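Local coordinates for hypothetical protein TM1012 (Thermotoga maritima, PDB 2FCL) that is probably a nucleotidyltransferase, transferring nucleotides in the manner of the related aminoglycoside-2''-adenylyltransferases, although its own substrate is unknown, at residues V37-L42 / E143-A148; T60-A65 / C89-E94. All blocks are in the same frame, centred on the assembly; numbering follows the deposited sequence.

Interaction 1 (V37-L42 / E143-A148). With EDO (1,2-ethanediol), chain D.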
loop_
_atom_site.group_PDB
_atom_site.type_symbol
_atom_site.label_atom_id
_atom_site.label_comp_id
_atom_site.label_asym_id
_atom_site.label_seq_id
_atom_site.Cartn_x
_atom_site.Cartn_y
_atom_site.Cartn_z
ATOM N N VAL A 37 4.812 -3.910 -0.446
ATOM C CA VAL A 37 4.728 -3.160 0.794
ATOM C C VAL A 37 3.260 -2.825 1.052
ATOM O O VAL A 37 2.494 -2.567 0.122
ATOM C CB VAL A 37 5.522 -1.834 0.795
ATOM C CG1 VAL A 37 7.002 -2.085 0.865
ATOM C CG2 VAL A 37 5.143 -0.953 -0.366
ATOM N N VAL A 38 2.886 -2.795 2.316
ATOM C CA VAL A 38 1.615 -2.221 2.733
ATOM C C VAL A 38 1.813 -0.706 2.756
ATOM O O VAL A 38 2.843 -0.204 3.216
ATOM C CB VAL A 38 1.200 -2.738 4.127
ATOM C CG1 VAL A 38 -0.147 -2.182 4.531
ATOM C CG2 VAL A 38 1.172 -4.274 4.144
ATOM N N THR A 39 0.816 0.009 2.249
ATOM C CA THR A 39 0.838 1.463 2.190
ATOM C C THR A 39 -0.460 2.011 2.729
ATOM O O THR A 39 -1.360 1.271 3.064
ATOM C CB THR A 39 1.078 1.982 0.759
ATOM O OG1 THR A 39 -0.061 1.764 -0.075
ATOM C CG2 THR A 39 2.256 1.306 0.142
ATOM N N GLY A 40 -0.543 3.323 2.880
ATOM C CA GLY A 40 -1.787 3.944 3.299
ATOM C C GLY A 40 -2.166 3.615 4.718
ATOM O O GLY A 40 -1.318 3.345 5.568
ATOM N N SER A 41 -3.459 3.661 5.006
ATOM C CA SER A 41 -3.917 3.653 6.391
ATOM C C SER A 41 -3.433 2.466 7.243
ATOM O O SER A 41 -3.070 2.639 8.399
ATOM C CB SER A 41 -5.441 3.800 6.464
ATOM O OG SER A 41 -6.120 2.686 5.924
ATOM N N LEU A 42 -3.398 1.256 6.693
ATOM C CA LEU A 42 -2.972 0.126 7.481
ATOM C C LEU A 42 -1.483 0.244 7.800
ATOM O O LEU A 42 -1.058 -0.100 8.885
ATOM C CB LEU A 42 -3.289 -1.204 6.790
ATOM C CG LEU A 42 -2.865 -2.455 7.571
ATOM C CD1 LEU A 42 -3.483 -2.565 8.954
ATOM C CD2 LEU A 42 -3.187 -3.692 6.753
ATOM N N GLU A 143 7.728 9.198 5.993
ATOM C CA GLU A 143 8.224 10.429 5.377
ATOM C C GLU A 143 7.957 10.425 3.881
ATOM O O GLU A 143 7.537 11.444 3.306
ATOM C CB GLU A 143 9.714 10.641 5.662
ATOM C CG GLU A 143 10.035 10.950 7.120
ATOM C CD GLU A 143 9.546 12.320 7.574
ATOM O OE1 GLU A 143 8.987 13.075 6.748
ATOM O OE2 GLU A 143 9.703 12.631 8.771
ATOM N N TYR A 144 8.200 9.278 3.241
ATOM C CA TYR A 144 7.920 9.139 1.825
ATOM C C TYR A 144 6.430 9.361 1.525
ATOM O O TYR A 144 6.078 10.095 0.600
ATOM C CB TYR A 144 8.387 7.770 1.300
ATOM C CG TYR A 144 8.109 7.566 -0.163
ATOM C CD1 TYR A 144 6.886 7.053 -0.588
ATOM C CD2 TYR A 144 9.035 7.921 -1.115
ATOM C CE1 TYR A 144 6.617 6.901 -1.914
ATOM C CE2 TYR A 144 8.770 7.768 -2.430
ATOM C CZ TYR A 144 7.564 7.258 -2.843
ATOM O OH TYR A 144 7.348 7.091 -4.199
ATOM N N GLU A 145 5.555 8.729 2.290
ATOM C CA GLU A 145 4.115 8.919 2.065
ATOM C C GLU A 145 3.677 10.333 2.334
ATOM O O GLU A 145 2.837 10.855 1.616
ATOM C CB GLU A 145 3.298 7.939 2.873
ATOM C CG GLU A 145 3.551 6.486 2.427
ATOM C CD GLU A 145 2.279 5.730 2.123
ATOM O OE1 GLU A 145 1.544 6.134 1.207
ATOM O OE2 GLU A 145 1.997 4.701 2.764
ATOM N N TYR A 146 4.254 10.965 3.356
ATOM C CA TYR A 146 3.949 12.362 3.625
ATOM C C TYR A 146 4.223 13.208 2.386
ATOM O O TYR A 146 3.370 13.985 1.946
ATOM C CB TYR A 146 4.793 12.846 4.802
ATOM C CG TYR A 146 4.763 14.346 4.962
ATOM C CD1 TYR A 146 3.605 14.999 5.341
ATOM C CD2 TYR A 146 5.881 15.122 4.693
ATOM C CE1 TYR A 146 3.558 16.395 5.463
ATOM C CE2 TYR A 146 5.849 16.502 4.810
ATOM C CZ TYR A 146 4.677 17.132 5.189
ATOM O OH TYR A 146 4.657 18.494 5.333
ATOM N N GLN A 147 5.419 13.067 1.817
ATOM C CA GLN A 147 5.772 13.875 0.660
ATOM C C GLN A 147 4.882 13.551 -0.544
ATOM O O GLN A 147 4.486 14.440 -1.314
ATOM C CB GLN A 147 7.244 13.655 0.312
ATOM C CG GLN A 147 8.226 14.142 1.361
ATOM C CD GLN A 147 8.241 15.643 1.544
ATOM O OE1 GLN A 147 7.829 16.394 0.655
ATOM N NE2 GLN A 147 8.717 16.089 2.698
ATOM N N ALA A 148 4.576 12.280 -0.732
ATOM C CA ALA A 148 3.705 11.881 -1.832
ATOM C C ALA A 148 2.309 12.473 -1.686
ATOM O O ALA A 148 1.719 12.949 -2.649
ATOM C CB ALA A 148 3.620 10.382 -1.906
HETATM C C1 EDO D . -5.125 0.690 4.310
HETATM O O1 EDO D . -5.857 1.586 3.431
HETATM C C2 EDO D . -3.775 0.427 3.673
HETATM O O2 EDO D . -3.087 -0.793 3.684
#

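Interaction 2 (T60-A65 / C89-E94)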
loop_
_atom_site.group_PDB
_atom_site.type_symbol
_atom_site.label_atom_id
_atom_site.label_comp_id
_atom_site.label_asym_id
_atom_site.label_seq_id
_atom_site.Cartn_x
_atom_site.Cartn_y
_atom_site.Cartn_z
ATOM N N THR A 60 3.433 -2.567 -5.205
ATOM C CA THR A 60 4.339 -3.544 -5.751
ATOM C C THR A 60 4.923 -3.003 -7.045
ATOM O O THR A 60 4.748 -1.819 -7.369
ATOM C CB THR A 60 3.608 -4.902 -5.926
ATOM O OG1 THR A 60 4.512 -5.902 -6.373
ATOM C CG2 THR A 60 2.447 -4.801 -6.886
ATOM N N ASP A 61 5.640 -3.849 -7.770
ATOM C CA ASP A 61 6.140 -3.485 -9.094
ATOM C C ASP A 61 5.227 -4.080 -10.164
ATOM O O ASP A 61 4.201 -4.671 -9.839
ATOM C CB ASP A 61 7.623 -3.852 -9.233
ATOM C CG ASP A 61 7.929 -5.295 -8.921
ATOM O OD1 ASP A 61 7.006 -6.121 -8.908
ATOM O OD2 ASP A 61 9.130 -5.609 -8.692
ATOM N N GLU A 62 5.544 -3.895 -11.444
ATOM C CA GLU A 62 4.645 -4.344 -12.486
ATOM C C GLU A 62 4.437 -5.857 -12.416
ATOM O O GLU A 62 3.303 -6.350 -12.380
ATOM C CB GLU A 62 5.173 -3.920 -13.865
ATOM C CG GLU A 62 4.327 -4.438 -15.017
ATOM C CD GLU A 62 4.852 -4.021 -16.364
ATOM O OE1 GLU A 62 5.719 -3.134 -16.411
ATOM O OE2 GLU A 62 4.372 -4.584 -17.362
ATOM N N GLU A 63 5.528 -6.608 -12.361
ATOM C CA GLU A 63 5.453 -8.058 -12.341
ATOM C C GLU A 63 4.721 -8.504 -11.084
ATOM O O GLU A 63 3.941 -9.457 -11.120
ATOM C CB GLU A 63 6.861 -8.678 -12.378
ATOM C CG GLU A 63 6.925 -10.189 -12.200
ATOM C CD GLU A 63 8.344 -10.687 -11.978
ATOM O OE1 GLU A 63 9.218 -10.356 -12.811
ATOM O OE2 GLU A 63 8.582 -11.386 -10.966
ATOM N N GLY A 64 4.982 -7.820 -9.975
ATOM C CA GLY A 64 4.390 -8.195 -8.700
ATOM C C GLY A 64 2.883 -8.067 -8.690
ATOM O O GLY A 64 2.209 -8.850 -8.056
ATOM N N ALA A 65 2.349 -7.074 -9.395
ATOM C CA ALA A 65 0.907 -6.888 -9.375
ATOM C C ALA A 65 0.197 -8.102 -9.979
ATOM O O ALA A 65 -0.794 -8.586 -9.435
ATOM C CB ALA A 65 0.523 -5.624 -10.120
ATOM N N CYS A 89 -0.896 6.749 -12.447
ATOM C CA CYS A 89 -1.110 5.499 -13.179
ATOM C C CYS A 89 -0.390 4.344 -12.517
ATOM O O CYS A 89 0.552 4.545 -11.766
ATOM C CB CYS A 89 -0.702 5.637 -14.644
ATOM S SG CYS A 89 1.064 5.815 -14.922
ATOM N N SER A 90 -0.874 3.134 -12.785
ATOM C CA SER A 90 -0.338 1.925 -12.170
ATOM C C SER A 90 -0.950 0.709 -12.842
ATOM O O SER A 90 -1.937 0.818 -13.566
ATOM C CB SER A 90 -0.651 1.878 -10.663
ATOM O OG SER A 90 -2.018 1.574 -10.396
ATOM N N HIS A 91 -0.372 -0.451 -12.562
ATOM C CA HIS A 91 -1.001 -1.732 -12.853
ATOM C C HIS A 91 -1.870 -2.051 -11.653
ATOM O O HIS A 91 -1.364 -2.383 -10.587
ATOM C CB HIS A 91 0.055 -2.791 -13.107
ATOM C CG HIS A 91 0.890 -2.488 -14.299
ATOM N ND1 HIS A 91 0.630 -3.037 -15.532
ATOM C CD2 HIS A 91 1.925 -1.635 -14.468
ATOM C CE1 HIS A 91 1.498 -2.561 -16.408
ATOM N NE2 HIS A 91 2.297 -1.712 -15.788
ATOM N N PHE A 92 -3.164 -1.851 -11.832
ATOM C CA PHE A 92 -4.116 -1.742 -10.758
ATOM C C PHE A 92 -5.138 -2.854 -10.793
ATOM O O PHE A 92 -5.765 -3.069 -11.827
ATOM C CB PHE A 92 -4.846 -0.394 -10.845
ATOM C CG PHE A 92 -5.922 -0.248 -9.823
ATOM C CD1 PHE A 92 -5.617 0.053 -8.531
ATOM C CD2 PHE A 92 -7.241 -0.557 -10.131
ATOM C CE1 PHE A 92 -6.578 0.176 -7.566
ATOM C CE2 PHE A 92 -8.224 -0.467 -9.156
ATOM C CZ PHE A 92 -7.880 -0.096 -7.871
ATOM N N GLY A 93 -5.330 -3.529 -9.662
ATOM C CA GLY A 93 -6.426 -4.487 -9.512
ATOM C C GLY A 93 -6.936 -4.497 -8.097
ATOM O O GLY A 93 -6.466 -3.736 -7.256
ATOM N N GLU A 94 -7.894 -5.372 -7.831
ATOM C CA GLU A 94 -8.567 -5.402 -6.548
ATOM C C GLU A 94 -8.904 -6.832 -6.150
ATOM O O GLU A 94 -9.289 -7.664 -7.001
ATOM C CB GLU A 94 -9.851 -4.564 -6.618
ATOM C CG GLU A 94 -10.481 -4.269 -5.267
ATOM C CD GLU A 94 -11.859 -3.710 -5.429
ATOM O OE1 GLU A 94 -11.960 -2.528 -5.827
ATOM O OE2 GLU A 94 -12.838 -4.456 -5.222
#

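Interaction 1 (V37-L42 / E143-A148)
The CA atoms of G40 and E145, 7.8 Å apart, are the nearest pair of CA atoms across the two segments, so a side chain has to bridge the interval between residues 37-42 and the helix 142-149. The first segment is the end of strand 36-39 passing into helix 40-46, and G40 sits in that transition with a positive phi of 68°.

The bridge is E145. Its CG lies anti to the carbonyl carbon, after which the chain bends at chi2 (-128°), well off a staggered value, and the carboxylate turns to the backbone where strand gives way to helix. There OE2 of E145 accepts a nearly straight hydrogen bond from N of G40, at 2.9 Å with a 164° angle, through the syn lone pair on the side of its other oxygen. OE1 of E145 stays 3.9 Å from the same nitrogen. T39 borders the bond: both its CA and its CB lie 3.5 Å from OE2 of E145, its CB directed toward the helix, while the side chain also packs on L140 and on strand 57-60.

Just beyond the turn, a 1,2-ethanediol, probably from the crystallisation liquor, lies beside S41 and is hydrogen-bonded to D57 N and H54 O. The glycine-serine pair between strand and helix is consistent with the motif of the nucleotidyltransferase fold that helps hold the nucleotide, so the diol may occupy part of that pocket.

All three residues that meet are buried. Because the donor is a main-chain amide, a single carboxylate oxygen couples the distant helix 142-149 directly to the backbone of the turn.

Interaction 2 (T60-A65 / C89-E94)
The ring of H91 carries this contact, with E62 lying over one of its faces. A CH-pi interaction sets CG of E62 3.6 Å from the ring centroid, 15° off the normal, with CG anti to the backbone N (chi1 176°) and the chain extended beyond it. The carboxylate continues across the same face, its plane 10° from that of the ring, and brings OE2 of E62 within 3.6 Å of CE1 of H91. The polar side of the ring is held by Y66, whose OH is hydrogen-bonded to ND1.

A smaller contact is made by CB of A65, which packs on the backbone and CB of H91, 3.8 Å from O of H91. With an alanine at H91, the CG and carboxylate of E62 would probably lose the surface they lie on, and the OH of Y66 its ring partner.

Capping fixes the helix start. D61 is the N-cap of helix 62-71, and its OD1 accepts from N of G64 at 2.8 Å.

The first turn of that helix thus rests against strand 89-94, which runs between strands 103-106 and 81-84; A65 also packs on I104 and V80, and F82 meets the H91 ring edge-to-face.

From the N terminus, the chain first passes through residues 37-42, where the edge strand 36-39 leads into helix 40-46, then returns to the sheet as strand 57-60 and enters helix 62-71. Interaction 2 closes the shorter loop, where the first turn of helix 62-71 meets strand 89-94. Only after strand 103-106 and a long excursion does the chain reach 143-148 and close interaction 1, whose loop therefore encloses that of interaction 2 without crossing it. The contacts do not touch; their centres lie about 16 Å apart. Interaction 1 ties a late helix to one edge of the sheet, whereas interaction 2 joins helix 62-71 to strand 89-94, next to the sheet's far outermost strand 81-84.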